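Side-chain contacts in aminopeptidase N (Francisella tularensis subsp. tularensis, PDB 5DLL), which probably trims amino acids one at a time from the N-terminus of intracellular peptides, as a zinc-dependent aminopeptidase of the M1 family: residues 294-299 / 744-749; 705-710 / 731-736; 619-624 / 630-635; 574-579 / 613-618. One frame throughout, in Å; residues are numbered along the deposited sequence.

In the fold
Contact 1 (294-299 / 744-749) joins the M1 peptidase domain to the C-terminal helical domain; contacts 2, 3 and 4 lie wholly within the latter. Contacts 1 and 2 are neighbours, their centres about 10 Å apart: Thr708 OG1 probably bonds Asp297 N at 3.0 Å, and Phe733 packs on Trp747. Contacts 3 and 4 form a second cluster, with centres about 8 Å apart, and share helix 617-621; Ile632 CG2 meets Glu617 CB at 3.6 Å. The two clusters do not touch: the nearest atoms of contacts 1 and 4 are about 12 Å apart. None of the four lies at the zinc site, but contact 1 sits at the start of helix 297-312, which carries the zinc ligand His309.

Contact 1 of 4, residues 294-299 / 744-749; sequences TATDKD and VNKWLL
Lys746 reaches out from helix 741-752 to meet Asp299, forming the polar link between these two segments. The ionic part is a salt bridge that is also a hydrogen bond, Lys746 NZ to Asp299 OD2 at 3.1 Å. The ammonium comes in on the syn side of the carboxylate, 23° out of its plane. Lys746 leaves its helix with CG beside the backbone N (chi1 -60°) and stays extended from there on, which carries NZ across the gap to the carboxylate.

Two bonds from backbone N-H to side-chain oxygens lie within 294-299. Thr296 N donates to the same OD2 at 3.2 Å, from above the carboxylate plane (54° out of it) and on the face that Lys746 uses, so one oxygen takes two donors. In return Asp299 N gives a weak bond to Thr296 OG1 at 3.3 Å.

The van der Waals part is small. Thr296 and Lys746 meet tip to tip, with methyl CG2 lying 3.4 Å from NZ.

A carboxylate at the start of a helix would be favoured by the helix dipole, and the lysine probably stabilises its charge further. The reciprocal Thr296-Asp299 pair is a capping box, here opening helix 297-312 of the peptidase domain and tied by a lysine to the C-terminal helical domain.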
loop_
_atom_site.group_PDB
_atom_site.type_symbol
_atom_site.label_atom_id
_atom_site.label_comp_id
_atom_site.label_asym_id
_atom_site.label_seq_id
_atom_site.Cartn_x
_atom_site.Cartn_y
_atom_site.Cartn_z
ATOM N N THR A 294 21.826 -2.732 -8.153
ATOM C CA THR A 294 21.116 -1.488 -7.851
ATOM C C THR A 294 20.031 -1.585 -6.784
ATOM O O THR A 294 19.851 -0.647 -6.008
ATOM C CB THR A 294 20.471 -0.908 -9.123
ATOM O OG1 THR A 294 19.573 -1.870 -9.691
ATOM C CG2 THR A 294 21.540 -0.534 -10.136
ATOM N N ALA A 295 19.289 -2.687 -6.750
ATOM C CA ALA A 295 18.166 -2.811 -5.817
ATOM C C ALA A 295 18.652 -3.143 -4.406
ATOM O O ALA A 295 19.537 -3.985 -4.223
ATOM C CB ALA A 295 17.175 -3.857 -6.305
ATOM N N THR A 296 18.083 -2.459 -3.415
ATOM C CA THR A 296 18.342 -2.759 -2.010
ATOM C C THR A 296 17.429 -3.901 -1.582
ATOM O O THR A 296 16.571 -4.335 -2.351
ATOM C CB THR A 296 18.095 -1.534 -1.095
ATOM O OG1 THR A 296 16.720 -1.127 -1.169
ATOM C CG2 THR A 296 19.002 -0.360 -1.483
ATOM N N ASP A 297 17.614 -4.388 -0.358
ATOM C CA ASP A 297 16.765 -5.456 0.177
ATOM C C ASP A 297 15.314 -4.998 0.239
ATOM O O ASP A 297 14.400 -5.790 0.033
ATOM C CB ASP A 297 17.227 -5.881 1.576
ATOM C CG ASP A 297 18.619 -6.495 1.579
ATOM O OD1 ASP A 297 18.966 -7.206 0.606
ATOM O OD2 ASP A 297 19.360 -6.274 2.567
ATOM N N LYS A 298 15.117 -3.712 0.522
ATOM C CA LYS A 298 13.787 -3.113 0.573
ATOM C C LYS A 298 13.124 -3.092 -0.807
ATOM O O LYS A 298 11.928 -3.346 -0.927
ATOM C CB LYS A 298 13.885 -1.692 1.144
ATOM C CG LYS A 298 12.555 -1.011 1.422
ATOM C CD LYS A 298 11.627 -1.882 2.260
ATOM C CE LYS A 298 10.580 -1.055 2.991
ATOM N NZ LYS A 298 9.855 -0.105 2.101
ATOM N N ASP A 299 13.906 -2.794 -1.841
ATOM C CA ASP A 299 13.395 -2.774 -3.209
ATOM C C ASP A 299 12.902 -4.146 -3.632
ATOM O O ASP A 299 11.816 -4.270 -4.197
ATOM C CB ASP A 299 14.468 -2.300 -4.191
ATOM C CG ASP A 299 14.854 -0.849 -3.985
ATOM O OD1 ASP A 299 14.121 -0.119 -3.285
ATOM O OD2 ASP A 299 15.904 -0.441 -4.522
ATOM N N VAL A 744 20.635 7.608 -8.695
ATOM C CA VAL A 744 20.887 9.050 -8.581
ATOM C C VAL A 744 19.807 9.703 -7.717
ATOM O O VAL A 744 20.092 10.614 -6.945
ATOM C CB VAL A 744 20.943 9.753 -9.961
ATOM C CG1 VAL A 744 21.097 11.260 -9.797
ATOM C CG2 VAL A 744 22.086 9.209 -10.807
ATOM N N ASN A 745 18.569 9.235 -7.850
ATOM C CA ASN A 745 17.477 9.702 -6.994
ATOM C C ASN A 745 17.797 9.500 -5.513
ATOM O O ASN A 745 17.586 10.396 -4.695
ATOM C CB ASN A 745 16.167 8.989 -7.354
ATOM C CG ASN A 745 15.609 9.428 -8.697
ATOM O OD1 ASN A 745 16.206 10.250 -9.397
ATOM N ND2 ASN A 745 14.454 8.879 -9.064
ATOM N N LYS A 746 18.328 8.325 -5.184
ATOM C CA LYS A 746 18.739 8.017 -3.817
ATOM C C LYS A 746 19.912 8.900 -3.383
ATOM O O LYS A 746 20.027 9.265 -2.212
ATOM C CB LYS A 746 19.108 6.536 -3.695
ATOM C CG LYS A 746 17.960 5.591 -4.028
ATOM C CD LYS A 746 18.266 4.152 -3.646
ATOM C CE LYS A 746 17.049 3.262 -3.851
ATOM N NZ LYS A 746 17.132 2.009 -3.054
ATOM N N TRP A 747 20.778 9.238 -4.335
ATOM C CA TRP A 747 21.877 10.171 -4.098
ATOM C C TRP A 747 21.351 11.553 -3.693
ATOM O O TRP A 747 21.880 12.187 -2.773
ATOM C CB TRP A 747 22.747 10.258 -5.351
ATOM C CG TRP A 747 23.933 11.155 -5.242
ATOM C CD1 TRP A 747 25.054 10.957 -4.483
ATOM C CD2 TRP A 747 24.136 12.381 -5.947
ATOM N NE1 TRP A 747 25.937 11.995 -4.662
ATOM C CE2 TRP A 747 25.400 12.883 -5.558
ATOM C CE3 TRP A 747 23.370 13.112 -6.865
ATOM C CZ2 TRP A 747 25.912 14.083 -6.056
ATOM C CZ3 TRP A 747 23.880 14.299 -7.360
ATOM C CH2 TRP A 747 25.141 14.775 -6.953
ATOM N N LEU A 748 20.301 12.004 -4.375
ATOM C CA LEU A 748 19.649 13.274 -4.053
ATOM C C LEU A 748 18.966 13.203 -2.691
ATOM O O LEU A 748 19.168 14.071 -1.838
ATOM C CB LEU A 748 18.610 13.635 -5.120
ATOM C CG LEU A 748 19.125 13.903 -6.537
ATOM C CD1 LEU A 748 17.980 13.859 -7.538
ATOM C CD2 LEU A 748 19.855 15.238 -6.609
ATOM N N LEU A 749 18.161 12.160 -2.497
ATOM C CA LEU A 749 17.426 11.963 -1.249
ATOM C C LEU A 749 18.360 11.929 -0.055
ATOM O O LEU A 749 18.073 12.537 0.965
ATOM C CB LEU A 749 16.608 10.669 -1.305
ATOM C CG LEU A 749 15.804 10.269 -0.059
ATOM C CD1 LEU A 749 14.929 11.405 0.442
ATOM C CD2 LEU A 749 14.951 9.045 -0.362
#

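Contact 2 of 4, residues 705-710 / 731-736; sequences DNMTDQ and NEFYNR
Gln710 and Phe733 face each other where helices 707-717 and 723-736 pack, and they bury much of the surface in this contact. The close-packed part is apolar. Gln710 CG lies 4.2 Å from Phe733 CE2, and Met707 SD lies 4.4 Å from Phe733 CZ, both placed obliquely to the ring. The first bond of Met707 points along the interface; its chain then bends at chi2 (57°) and brings the sulfur back toward the phenylalanine. Phe733 likewise starts off along the interface and closes in only with its ring.

The partly exposed Arg736 marks the more open, solvent side, where no hydrogen bond joins the two segments. Gln710 runs out extended, with CG opposite the backbone N (chi1 -164°), until its amide lies beside the arginine. NE2 is 3.5 Å from Arg736 CD. The amide and guanidinium planes are 59° apart. With the amide as assigned, Gln710 NE2 and Arg736 NH1 are both donors, so their proximity is no hydrogen bond, and the orientation of the amide is doubtful at this resolution.

Away from the interface, Asn706 caps helix 707-717: its OD1 accepts from Asp709 N at 2.8 Å.

Neighbouring helices close in around the pair. Phe733 stacks on Phe714 and also meets Trp747 and Val743 of helix 741-752, while Arg736 makes a cation-pi contact with Phe701 of helix 691-703. The contact is thus a buried junction at which helices 707-717 and 723-736 are joined by those before and after them.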
loop_
_atom_site.group_PDB
_atom_site.type_symbol
_atom_site.label_atom_id
_atom_site.label_comp_id
_atom_site.label_asym_id
_atom_site.label_seq_id
_atom_site.Cartn_x
_atom_site.Cartn_y
_atom_site.Cartn_z
ATOM N N ASP A 705 29.324 -5.161 -1.674
ATOM C CA ASP A 705 29.055 -5.851 -2.942
ATOM C C ASP A 705 27.574 -5.771 -3.342
ATOM O O ASP A 705 27.119 -6.506 -4.224
ATOM C CB ASP A 705 29.545 -7.314 -2.886
ATOM C CG ASP A 705 28.709 -8.201 -1.962
ATOM O OD1 ASP A 705 28.165 -7.695 -0.957
ATOM O OD2 ASP A 705 28.608 -9.418 -2.239
ATOM N N ASN A 706 26.836 -4.865 -2.701
ATOM C CA ASN A 706 25.418 -4.661 -2.986
ATOM C C ASN A 706 25.004 -3.229 -2.652
ATOM O O ASN A 706 25.762 -2.498 -2.011
ATOM C CB ASN A 706 24.572 -5.655 -2.186
ATOM C CG ASN A 706 24.612 -5.391 -0.690
ATOM O OD1 ASN A 706 23.944 -4.483 -0.193
ATOM N ND2 ASN A 706 25.387 -6.190 0.034
ATOM N N MET A 707 23.803 -2.834 -3.065
ATOM C CA MET A 707 23.337 -1.468 -2.814
ATOM C C MET A 707 22.922 -1.237 -1.361
ATOM O O MET A 707 23.134 -0.147 -0.832
ATOM C CB MET A 707 22.181 -1.088 -3.747
ATOM C CG MET A 707 21.844 0.403 -3.737
ATOM S SD MET A 707 23.223 1.494 -4.168
ATOM C CE MET A 707 23.603 0.954 -5.835
ATOM N N THR A 708 22.334 -2.244 -0.719
ATOM C CA THR A 708 21.868 -2.100 0.663
ATOM C C THR A 708 22.992 -1.625 1.587
ATOM O O THR A 708 22.803 -0.701 2.377
ATOM C CB THR A 708 21.287 -3.414 1.213
ATOM O OG1 THR A 708 20.580 -4.106 0.174
ATOM C CG2 THR A 708 20.350 -3.125 2.378
ATOM N N ASP A 709 24.158 -2.254 1.468
ATOM C CA ASP A 709 25.334 -1.887 2.266
ATOM C C ASP A 709 25.947 -0.558 1.826
ATOM O O ASP A 709 26.426 0.215 2.655
ATOM C CB ASP A 709 26.410 -2.984 2.189
ATOM C CG ASP A 709 26.107 -4.187 3.078
ATOM O OD1 ASP A 709 25.219 -4.101 3.954
ATOM O OD2 ASP A 709 26.781 -5.224 2.907
ATOM N N GLN A 710 25.945 -0.298 0.524
ATOM C CA GLN A 710 26.486 0.959 0.012
ATOM C C GLN A 710 25.586 2.146 0.370
ATOM O O GLN A 710 26.076 3.233 0.661
ATOM C CB GLN A 710 26.699 0.876 -1.497
ATOM C CG GLN A 710 27.594 1.978 -2.043
ATOM C CD GLN A 710 28.217 1.630 -3.385
ATOM O OE1 GLN A 710 28.013 0.540 -3.920
ATOM N NE2 GLN A 710 28.988 2.560 -3.933
ATOM N N ASN A 731 30.735 12.855 -3.979
ATOM C CA ASN A 731 31.394 12.761 -5.286
ATOM C C ASN A 731 31.664 11.320 -5.696
ATOM O O ASN A 731 31.328 10.915 -6.811
ATOM C CB ASN A 731 32.720 13.528 -5.281
ATOM C CG ASN A 731 32.546 15.007 -4.990
ATOM O OD1 ASN A 731 31.448 15.558 -5.103
ATOM N ND2 ASN A 731 33.638 15.658 -4.607
ATOM N N GLU A 732 32.286 10.564 -4.788
ATOM C CA GLU A 732 32.597 9.148 -5.007
ATOM C C GLU A 732 31.340 8.357 -5.381
ATOM O O GLU A 732 31.378 7.545 -6.304
ATOM C CB GLU A 732 33.276 8.526 -3.771
ATOM C CG GLU A 732 34.749 8.905 -3.591
ATOM C CD GLU A 732 35.326 8.528 -2.223
ATOM O OE1 GLU A 732 36.318 9.161 -1.799
ATOM O OE2 GLU A 732 34.805 7.604 -1.562
ATOM N N PHE A 733 30.233 8.608 -4.684
ATOM C CA PHE A 733 28.959 7.946 -4.992
ATOM C C PHE A 733 28.446 8.349 -6.378
ATOM O O PHE A 733 27.982 7.500 -7.139
ATOM C CB PHE A 733 27.908 8.268 -3.923
ATOM C CG PHE A 733 26.691 7.374 -3.958
ATOM C CD1 PHE A 733 25.648 7.620 -4.841
ATOM C CD2 PHE A 733 26.576 6.299 -3.087
ATOM C CE1 PHE A 733 24.525 6.804 -4.861
ATOM C CE2 PHE A 733 25.455 5.482 -3.104
ATOM C CZ PHE A 733 24.429 5.735 -3.992
ATOM N N TYR A 734 28.535 9.638 -6.705
ATOM C CA TYR A 734 28.062 10.129 -8.000
ATOM C C TYR A 734 28.873 9.539 -9.141
ATOM O O TYR A 734 28.301 9.075 -10.126
ATOM C CB TYR A 734 28.112 11.657 -8.074
ATOM C CG TYR A 734 27.377 12.228 -9.275
ATOM C CD1 TYR A 734 25.988 12.147 -9.367
ATOM C CD2 TYR A 734 28.068 12.847 -10.319
ATOM C CE1 TYR A 734 25.307 12.665 -10.461
ATOM C CE2 TYR A 734 27.395 13.370 -11.418
ATOM C CZ TYR A 734 26.013 13.278 -11.486
ATOM O OH TYR A 734 25.331 13.794 -12.572
ATOM N N ASN A 735 30.198 9.558 -8.999
ATOM C CA ASN A 735 31.110 9.003 -10.011
ATOM C C ASN A 735 30.739 7.579 -10.425
ATOM O O ASN A 735 30.790 7.236 -11.608
ATOM C CB ASN A 735 32.563 9.015 -9.505
ATOM C CG ASN A 735 33.142 10.417 -9.399
ATOM O OD1 ASN A 735 32.764 11.324 -10.145
ATOM N ND2 ASN A 735 34.075 10.599 -8.467
ATOM N N ARG A 736 30.361 6.762 -9.444
ATOM C CA ARG A 736 30.020 5.362 -9.683
ATOM C C ARG A 736 28.666 5.210 -10.367
ATOM O O ARG A 736 28.518 4.394 -11.278
ATOM C CB ARG A 736 30.012 4.581 -8.364
ATOM C CG ARG A 736 31.358 4.534 -7.653
ATOM C CD ARG A 736 31.279 3.774 -6.333
ATOM N NE ARG A 736 32.278 4.223 -5.355
ATOM C CZ ARG A 736 32.626 3.559 -4.249
ATOM N NH1 ARG A 736 32.079 2.384 -3.949
ATOM N NH2 ARG A 736 33.544 4.074 -3.435
#

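Contact 3 of 4, residues 619-624 / 630-635; sequences TIAEAM and DDIVLS
Ile632 pushes its side chain from helix 629-646 into the surface made by Ile620, Ala621 and Met624. The contact across the segments is entirely apolar. Ile632 CD1 does most of the touching: it rests 3.7 Å from Ala621 CA, with Ala621 CB nearly as close, and 3.7 Å from Met624 SD. Farther back, its CG1 meets Ile620 CG2 at 4.2 Å. With chi2 at 170° the isoleucine chain is stretched out, which carries CD1 to the alanine and the methionine sulfur.

Met624 and Ile632 run antiparallel alongside one another, with SD beside CD1 and CG1.

Polar bonds stay within each segment or go to third parties. Glu622 N, Ala623 N and Met624 N bond to Thr619 O, Ile620 O and Ala621 O, each three residues back, at 3.0 to 3.1 Å. Met624 O accepts from Arg832 NH2, and Ser635 OG bonds to Ile580 O, linking helix 629-646 to the end of helix 565-581.

Helix 617-621 and the turn after it close on helix 629-646, with Ile632 as the central residue. Such apolar closure between successive helices is in keeping with the ARM-repeat-like helical domain at the C-terminus of M1 aminopeptidases.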
loop_
_atom_site.group_PDB
_atom_site.type_symbol
_atom_site.label_atom_id
_atom_site.label_comp_id
_atom_site.label_asym_id
_atom_site.label_seq_id
_atom_site.Cartn_x
_atom_site.Cartn_y
_atom_site.Cartn_z
ATOM N N THR A 619 7.547 11.261 14.427
ATOM C CA THR A 619 6.709 10.317 15.163
ATOM C C THR A 619 6.453 10.817 16.581
ATOM O O THR A 619 5.315 10.805 17.051
ATOM C CB THR A 619 7.353 8.919 15.231
ATOM O OG1 THR A 619 7.638 8.460 13.903
ATOM C CG2 THR A 619 6.425 7.927 15.928
ATOM N N ILE A 620 7.508 11.265 17.253
ATOM C CA ILE A 620 7.373 11.824 18.601
ATOM C C ILE A 620 6.438 13.040 18.594
ATOM O O ILE A 620 5.626 13.218 19.508
ATOM C CB ILE A 620 8.746 12.216 19.190
ATOM C CG1 ILE A 620 9.606 10.964 19.408
ATOM C CG2 ILE A 620 8.578 12.969 20.507
ATOM C CD1 ILE A 620 11.085 11.251 19.550
ATOM N N ALA A 621 6.548 13.858 17.548
ATOM C CA ALA A 621 5.697 15.041 17.376
ATOM C C ALA A 621 4.195 14.725 17.317
ATOM O O ALA A 621 3.371 15.566 17.672
ATOM C CB ALA A 621 6.118 15.798 16.127
ATOM N N GLU A 622 3.846 13.519 16.872
ATOM C CA GLU A 622 2.448 13.075 16.840
ATOM C C GLU A 622 1.827 12.968 18.242
ATOM O O GLU A 622 0.609 13.009 18.386
ATOM C CB GLU A 622 2.328 11.727 16.109
ATOM C CG GLU A 622 2.680 11.785 14.625
ATOM C CD GLU A 622 2.853 10.414 13.978
ATOM O OE1 GLU A 622 2.751 9.383 14.680
ATOM O OE2 GLU A 622 3.099 10.361 12.753
ATOM N N ALA A 623 2.663 12.820 19.268
ATOM C CA ALA A 623 2.190 12.799 20.655
ATOM C C ALA A 623 1.752 14.185 21.133
ATOM O O ALA A 623 0.870 14.310 21.981
ATOM C CB ALA A 623 3.279 12.256 21.571
ATOM N N MET A 624 2.369 15.220 20.575
ATOM C CA MET A 624 2.192 16.582 21.056
ATOM C C MET A 624 0.998 17.257 20.392
ATOM O O MET A 624 0.717 17.018 19.218
ATOM C CB MET A 624 3.460 17.394 20.782
ATOM C CG MET A 624 4.739 16.720 21.254
ATOM S SD MET A 624 6.139 17.850 21.323
ATOM C CE MET A 624 5.704 18.843 22.751
ATOM N N ASP A 630 12.105 22.292 18.424
ATOM C CA ASP A 630 13.461 22.324 18.981
ATOM C C ASP A 630 13.593 21.510 20.272
ATOM O O ASP A 630 14.649 20.935 20.527
ATOM C CB ASP A 630 13.933 23.764 19.198
ATOM C CG ASP A 630 14.115 24.524 17.890
ATOM O OD1 ASP A 630 14.807 24.003 16.981
ATOM O OD2 ASP A 630 13.569 25.646 17.777
ATOM N N ASP A 631 12.531 21.464 21.080
ATOM C CA ASP A 631 12.486 20.581 22.255
ATOM C C ASP A 631 12.715 19.128 21.840
ATOM O O ASP A 631 13.534 18.420 22.435
ATOM C CB ASP A 631 11.139 20.687 22.984
ATOM C CG ASP A 631 11.075 21.859 23.946
ATOM O OD1 ASP A 631 10.997 23.018 23.486
ATOM O OD2 ASP A 631 11.085 21.614 25.171
ATOM N N ILE A 632 11.993 18.697 20.807
ATOM C CA ILE A 632 12.101 17.330 20.304
ATOM C C ILE A 632 13.526 17.000 19.844
ATOM O O ILE A 632 14.145 16.083 20.383
ATOM C CB ILE A 632 11.080 17.058 19.176
ATOM C CG1 ILE A 632 9.666 16.983 19.761
ATOM C CG2 ILE A 632 11.400 15.761 18.440
ATOM C CD1 ILE A 632 8.563 16.969 18.720
ATOM N N VAL A 633 14.052 17.748 18.874
ATOM C CA VAL A 633 15.358 17.408 18.285
ATOM C C VAL A 633 16.484 17.351 19.323
ATOM O O VAL A 633 17.280 16.419 19.309
ATOM C CB VAL A 633 15.780 18.336 17.105
ATOM C CG1 VAL A 633 14.750 18.301 15.981
ATOM C CG2 VAL A 633 16.032 19.764 17.570
ATOM N N LEU A 634 16.537 18.324 20.228
ATOM C CA LEU A 634 17.628 18.400 21.204
ATOM C C LEU A 634 17.565 17.249 22.214
ATOM O O LEU A 634 18.597 16.696 22.608
ATOM C CB LEU A 634 17.605 19.750 21.935
ATOM C CG LEU A 634 17.825 20.995 21.061
ATOM C CD1 LEU A 634 17.502 22.270 21.834
ATOM C CD2 LEU A 634 19.243 21.039 20.505
ATOM N N SER A 635 16.350 16.893 22.620
ATOM C CA SER A 635 16.137 15.814 23.575
ATOM C C SER A 635 16.451 14.444 22.968
ATOM O O SER A 635 16.991 13.578 23.650
ATOM C CB SER A 635 14.694 15.847 24.073
ATOM O OG SER A 635 14.456 14.830 25.026
#

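Contact 4 of 4, residues 574-579 / 613-618; sequences QIATNI and LIPIES
Pro615 lies against Ala576 and Thr577 of helix 565-581, and its ring can be traced atom by atom. CB points toward the helix and stands 4.2 Å from Thr577 OG1. The next atom, CG, is the far corner of the ring and comes closer to that oxygen, 3.6 Å away, as the threonine and the proline pass at an angle. CD, where the ring turns back to the backbone nitrogen, faces Ala576 CB at 4.3 Å.

The threonine oxygen makes only van der Waals contact with the ring carbon. Its hydrogen bond runs back along its own helix to Gln573 O: chi1 of -65° sets OG1 beside the backbone N, where it can meet that carbonyl.

Ile614 adds the second apolar contact. Its first bond runs along the interface, but the bend at chi2 (-75°) turns CD1 to Ala576 CB, 4.0 Å away. The small alanine thus receives both the isoleucine methyl and the proline ring.

Arg636 of helix 629-646 holds the loop backbone by bonding Ile614 O through NH2 and Pro615 O through NE. Ile616 then takes the N-cap position of helix 617-621. The arrangement is an extended Ile-Pro connection between helices 605-612 and 617-621, laid across helix 565-581 within the ARM-repeat-like C-terminal domain.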
loop_
_atom_site.group_PDB
_atom_site.type_symbol
_atom_site.label_atom_id
_atom_site.label_comp_id
_atom_site.label_asym_id
_atom_site.label_seq_id
_atom_site.Cartn_x
_atom_site.Cartn_y
_atom_site.Cartn_z
ATOM N N GLN A 574 7.368 3.204 23.613
ATOM C CA GLN A 574 6.562 4.029 24.512
ATOM C C GLN A 574 7.401 4.629 25.636
ATOM O O GLN A 574 7.147 5.750 26.073
ATOM C CB GLN A 574 5.420 3.204 25.104
ATOM C CG GLN A 574 4.492 3.998 26.008
ATOM C CD GLN A 574 3.078 3.448 26.027
ATOM O OE1 GLN A 574 2.454 3.268 24.978
ATOM N NE2 GLN A 574 2.557 3.189 27.223
ATOM N N ILE A 575 8.392 3.876 26.101
ATOM C CA ILE A 575 9.299 4.341 27.152
ATOM C C ILE A 575 10.221 5.431 26.613
ATOM O O ILE A 575 10.272 6.532 27.161
ATOM C CB ILE A 575 10.144 3.179 27.720
ATOM C CG1 ILE A 575 9.256 2.228 28.531
ATOM C CG2 ILE A 575 11.273 3.699 28.600
ATOM C CD1 ILE A 575 9.849 0.849 28.728
ATOM N N ALA A 576 10.942 5.111 25.539
ATOM C CA ALA A 576 11.869 6.048 24.896
ATOM C C ALA A 576 11.196 7.373 24.518
ATOM O O ALA A 576 11.803 8.431 24.628
ATOM C CB ALA A 576 12.494 5.405 23.663
ATOM N N THR A 577 9.944 7.306 24.077
ATOM C CA THR A 577 9.175 8.497 23.733
ATOM C C THR A 577 8.883 9.355 24.966
ATOM O O THR A 577 9.048 10.576 24.920
ATOM C CB THR A 577 7.860 8.115 23.021
ATOM O OG1 THR A 577 8.171 7.511 21.759
ATOM C CG2 THR A 577 6.970 9.336 22.782
ATOM N N ASN A 578 8.459 8.719 26.057
ATOM C CA ASN A 578 8.173 9.434 27.304
ATOM C C ASN A 578 9.427 10.015 27.970
ATOM O O ASN A 578 9.349 11.025 28.668
ATOM C CB ASN A 578 7.413 8.535 28.282
ATOM C CG ASN A 578 6.010 8.200 27.798
ATOM O OD1 ASN A 578 5.478 8.839 26.881
ATOM N ND2 ASN A 578 5.400 7.192 28.414
ATOM N N ILE A 579 10.573 9.378 27.742
ATOM C CA ILE A 579 11.866 9.921 28.168
ATOM C C ILE A 579 12.171 11.234 27.446
ATOM O O ILE A 579 12.643 12.194 28.059
ATOM C CB ILE A 579 13.013 8.908 27.906
ATOM C CG1 ILE A 579 12.919 7.718 28.876
ATOM C CG2 ILE A 579 14.386 9.573 28.004
ATOM C CD1 ILE A 579 13.359 8.013 30.297
ATOM N N LEU A 613 16.098 1.224 17.287
ATOM C CA LEU A 613 16.133 2.533 16.638
ATOM C C LEU A 613 15.138 3.457 17.335
ATOM O O LEU A 613 13.942 3.167 17.385
ATOM C CB LEU A 613 15.830 2.412 15.142
ATOM C CG LEU A 613 16.382 3.515 14.228
ATOM C CD1 LEU A 613 17.864 3.782 14.478
ATOM C CD2 LEU A 613 16.148 3.142 12.770
ATOM N N ILE A 614 15.651 4.558 17.883
ATOM C CA ILE A 614 14.840 5.526 18.630
ATOM C C ILE A 614 13.829 6.186 17.676
ATOM O O ILE A 614 14.199 6.559 16.556
ATOM C CB ILE A 614 15.740 6.604 19.300
ATOM C CG1 ILE A 614 16.669 5.972 20.344
ATOM C CG2 ILE A 614 14.916 7.700 19.966
ATOM C CD1 ILE A 614 15.992 5.587 21.644
ATOM N N PRO A 615 12.552 6.324 18.105
ATOM C CA PRO A 615 11.541 6.919 17.221
ATOM C C PRO A 615 12.004 8.236 16.606
ATOM O O PRO A 615 12.522 9.101 17.318
ATOM C CB PRO A 615 10.347 7.172 18.149
ATOM C CG PRO A 615 10.517 6.224 19.280
ATOM C CD PRO A 615 11.981 5.913 19.404
ATOM N N ILE A 616 11.839 8.374 15.293
ATOM C CA ILE A 616 12.175 9.624 14.613
ATOM C C ILE A 616 11.308 10.786 15.113
ATOM O O ILE A 616 10.233 10.587 15.695
ATOM C CB ILE A 616 12.101 9.507 13.070
ATOM C CG1 ILE A 616 10.731 8.990 12.612
ATOM C CG2 ILE A 616 13.215 8.604 12.559
ATOM C CD1 ILE A 616 10.457 9.229 11.143
ATOM N N GLU A 617 11.789 11.998 14.864
ATOM C CA GLU A 617 11.248 13.202 15.490
ATOM C C GLU A 617 9.793 13.471 15.094
ATOM O O GLU A 617 8.989 13.910 15.923
ATOM C CB GLU A 617 12.128 14.412 15.157
ATOM C CG GLU A 617 13.586 14.262 15.588
ATOM C CD GLU A 617 14.498 13.760 14.474
ATOM O OE1 GLU A 617 14.819 12.551 14.446
ATOM O OE2 GLU A 617 14.885 14.578 13.617
ATOM N N SER A 618 9.461 13.193 13.834
ATOM C CA SER A 618 8.096 13.370 13.331
ATOM C C SER A 618 7.092 12.447 14.028
ATOM O O SER A 618 5.927 12.810 14.203
ATOM C CB SER A 618 8.054 13.156 11.813
ATOM O OG SER A 618 8.750 11.982 11.432
#